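Local coordinates for E3 ubiquitin-protein ligase HERC2 (Homo sapiens, PDB 4L1M) that probably acts as an E3 ubiquitin ligase that transfers ubiquitin to target proteins, this region being its first RCC1-like beta-propeller domain, at residues 173-178 against 196-201. Residues are numbered along the deposited sequence; the frame is centred on the assembly and turned at random.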
ATOM      1  N   GLU A 173      11.666  13.615  -6.837  1.00 47.95           N
ATOM      2  CA  GLU A 173      12.550  12.490  -7.175  1.00 46.42           C
ATOM      3  C   GLU A 173      12.049  11.212  -6.535  1.00 43.11           C
ATOM      4  O   GLU A 173      11.538  11.233  -5.424  1.00 44.65           O
ATOM      5  CB  GLU A 173      13.971  12.746  -6.687  1.00 48.32           C
ATOM      6  CG  GLU A 173      14.670  13.906  -7.369  1.00 51.17           C
ATOM      7  CD  GLU A 173      16.103  14.090  -6.878  1.00 53.05           C
ATOM      8  OE1 GLU A 173      16.384  13.773  -5.692  1.00 51.40           O
ATOM      9  OE2 GLU A 173      16.938  14.555  -7.695  1.00 54.72           O
ATOM     10  N   LEU A 174      12.226  10.100  -7.232  1.00 40.74           N
ATOM     11  CA  LEU A 174      11.846   8.782  -6.748  1.00 37.72           C
ATOM     12  C   LEU A 174      13.099   7.932  -6.557  1.00 37.58           C
ATOM     13  O   LEU A 174      13.903   7.821  -7.461  1.00 37.08           O
ATOM     14  CB  LEU A 174      10.925   8.099  -7.749  1.00 36.13           C
ATOM     15  CG  LEU A 174      10.624   6.642  -7.415  1.00 34.53           C
ATOM     16  CD1 LEU A 174       9.908   6.547  -6.079  1.00 33.94           C
ATOM     17  CD2 LEU A 174       9.804   5.982  -8.504  1.00 33.35           C
ATOM     18  N   TYR A 175      13.242   7.342  -5.368  1.00 37.75           N
ATOM     19  CA  TYR A 175      14.375   6.486  -5.012  1.00 37.93           C
ATOM     20  C   TYR A 175      13.815   5.114  -4.758  1.00 37.22           C
ATOM     21  O   TYR A 175      12.774   5.000  -4.139  1.00 35.93           O
ATOM     22  CB  TYR A 175      15.092   7.011  -3.746  1.00 38.87           C
ATOM     23  CG  TYR A 175      15.889   8.274  -4.012  1.00 40.60           C
ATOM     24  CD1 TYR A 175      15.277   9.513  -4.013  1.00 41.23           C
ATOM     25  CD2 TYR A 175      17.238   8.213  -4.307  1.00 42.10           C
ATOM     26  CE1 TYR A 175      15.993  10.660  -4.274  1.00 43.37           C
ATOM     27  CE2 TYR A 175      17.963   9.348  -4.590  1.00 43.85           C
ATOM     28  CZ  TYR A 175      17.343  10.577  -4.572  1.00 44.95           C
ATOM     29  OH  TYR A 175      18.079  11.728  -4.845  1.00 45.84           O
ATOM     30  N   THR A 176      14.484   4.082  -5.264  1.00 38.15           N
ATOM     31  CA  THR A 176      14.102   2.713  -4.979  1.00 38.28           C
ATOM     32  C   THR A 176      15.326   1.937  -4.526  1.00 40.60           C
ATOM     33  O   THR A 176      16.451   2.348  -4.791  1.00 43.59           O
ATOM     34  CB  THR A 176      13.537   2.021  -6.215  1.00 38.65           C
ATOM     35  OG1 THR A 176      14.412   2.248  -7.325  1.00 38.82           O
ATOM     36  CG2 THR A 176      12.149   2.565  -6.552  1.00 37.65           C
ATOM     37  N   TRP A 177      15.110   0.847  -3.784  1.00 40.54           N
ATOM     38  CA  TRP A 177      16.215  -0.015  -3.332  1.00 40.41           C
ATOM     39  C   TRP A 177      15.694  -1.358  -2.851  1.00 39.80           C
ATOM     40  O   TRP A 177      14.504  -1.525  -2.627  1.00 36.72           O
ATOM     41  CB  TRP A 177      17.073   0.681  -2.259  1.00 40.81           C
ATOM     42  CG  TRP A 177      16.376   0.995  -0.955  1.00 40.31           C
ATOM     43  CD1 TRP A 177      16.459   0.282   0.212  1.00 40.27           C
ATOM     44  CD2 TRP A 177      15.510   2.107  -0.674  1.00 39.62           C
ATOM     45  NE1 TRP A 177      15.698   0.867   1.187  1.00 39.29           N
ATOM     46  CE2 TRP A 177      15.099   1.983   0.676  1.00 38.79           C
ATOM     47  CE3 TRP A 177      15.026   3.186  -1.434  1.00 39.28           C
ATOM     48  CZ2 TRP A 177      14.244   2.906   1.288  1.00 38.88           C
ATOM     49  CZ3 TRP A 177      14.158   4.097  -0.823  1.00 39.57           C
ATOM     50  CH2 TRP A 177      13.790   3.959   0.528  1.00 38.70           C
ATOM     51  N   GLY A 178      16.603  -2.316  -2.703  1.00 43.16           N
ATOM     52  CA  GLY A 178      16.240  -3.699  -2.333  1.00 42.81           C
ATOM     53  C   GLY A 178      16.512  -4.633  -3.491  1.00 43.32           C
ATOM     54  O   GLY A 178      17.424  -4.394  -4.276  1.00 41.78           O
ATOM     55  N   PRO A 196      19.562   3.637  -1.254  1.00 45.37           N
ATOM     56  CA  PRO A 196      18.550   4.230  -2.145  1.00 44.59           C
ATOM     57  C   PRO A 196      19.145   4.822  -3.409  1.00 45.07           C
ATOM     58  O   PRO A 196      20.175   5.476  -3.345  1.00 46.46           O
ATOM     59  CB  PRO A 196      17.926   5.329  -1.281  1.00 44.28           C
ATOM     60  CG  PRO A 196      18.113   4.851   0.110  1.00 44.39           C
ATOM     61  CD  PRO A 196      19.437   4.136   0.126  1.00 45.84           C
ATOM     62  N   MET A 197      18.518   4.562  -4.544  1.00 44.99           N
ATOM     63  CA  MET A 197      19.045   5.016  -5.821  1.00 47.78           C
ATOM     64  C   MET A 197      17.983   5.727  -6.641  1.00 44.76           C
ATOM     65  O   MET A 197      16.874   5.234  -6.795  1.00 42.72           O
ATOM     66  CB  MET A 197      19.634   3.849  -6.604  1.00 51.20           C
ATOM     67  CG  MET A 197      20.402   4.266  -7.860  1.00 56.72           C
ATOM     68  SD  MET A 197      21.255   2.838  -8.552  1.00 65.66           S
ATOM     69  CE  MET A 197      21.426   3.338 -10.293  1.00 69.96           C
ATOM     70  N   LEU A 198      18.363   6.887  -7.169  1.00 45.36           N
ATOM     71  CA  LEU A 198      17.503   7.713  -7.985  1.00 45.46           C
ATOM     72  C   LEU A 198      16.997   6.958  -9.186  1.00 43.83           C
ATOM     73  O   LEU A 198      17.770   6.307  -9.877  1.00 44.74           O
ATOM     74  CB  LEU A 198      18.272   8.940  -8.471  1.00 48.72           C
ATOM     75  CG  LEU A 198      17.476   9.964  -9.313  1.00 50.35           C
ATOM     76  CD1 LEU A 198      16.343  10.574  -8.494  1.00 49.99           C
ATOM     77  CD2 LEU A 198      18.374  11.062  -9.839  1.00 52.36           C
ATOM     78  N   VAL A 199      15.697   7.041  -9.439  1.00 42.09           N
ATOM     79  CA  VAL A 199      15.150   6.521 -10.684  1.00 42.02           C
ATOM     80  C   VAL A 199      15.350   7.588 -11.786  1.00 44.14           C
ATOM     81  O   VAL A 199      14.491   8.445 -12.022  1.00 45.54           O
ATOM     82  CB  VAL A 199      13.674   6.088 -10.540  1.00 39.60           C
ATOM     83  CG1 VAL A 199      13.150   5.510 -11.841  1.00 39.48           C
ATOM     84  CG2 VAL A 199      13.540   5.045  -9.461  1.00 37.83           C
ATOM     85  N   ALA A 200      16.481   7.507 -12.475  1.00 45.63           N
ATOM     86  CA  ALA A 200      16.820   8.461 -13.555  1.00 48.40           C
ATOM     87  C   ALA A 200      15.739   8.633 -14.635  1.00 48.77           C
ATOM     88  O   ALA A 200      15.561   9.713 -15.153  1.00 50.30           O
ATOM     89  CB  ALA A 200      18.140   8.056 -14.217  1.00 48.89           C
ATOM     90  N   GLY A 201      15.042   7.561 -14.981  1.00 48.63           N
ATOM     91  CA  GLY A 201      14.044   7.615 -16.041  1.00 49.79           C
ATOM     92  C   GLY A 201      12.906   8.598 -15.826  1.00 50.55           C
ATOM     93  O   GLY A 201      12.215   8.961 -16.777  1.00 50.89           O
TER
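Pro196 lies over one face of the Trp177 indole, a CH-pi contact with CG 3.9 Å from the centroid of the six-membered ring. Its CB settles near the rim, 3.6 Å from Trp177 CE3. Leu198 CD1 sits over one face of the Tyr175 ring, toward its rim, while the backbone N of Met197 meets that ring edge-on. Tyr175 OH donates to Glu173 OE1 from above the carboxylate plane (2.8 Å), and this ties down the far end of the ring. Glu173 crosses Leu198 at about a right angle, with CB against CD1. Val199 CG2 packs on Leu174 CG and sits 3.6 Å from Thr176 OG1. With chi1 at 48°, that hydroxyl lies between the backbone N and carbonyl carbon of Thr176; its hydrogen bond goes to Leu185 O, while Val199 CG2 only touches it. Thr176 and Met197 form an antiparallel hydrogen-bonded pair: Thr176 N to Met197 O is 3.1 Å, Met197 N to Thr176 O 3.0 Å. Val199 N, just past strand 196-198, continues the pairing to Leu174 O at 2.8 Å, nearly straight at 166°. Strand 196-198 is the outer strand of a four-stranded propeller blade. Pro196, Leu198 and Val199 add contacts with Trp177, Tyr175 and Leu174, so the pairing is both polar and apolar.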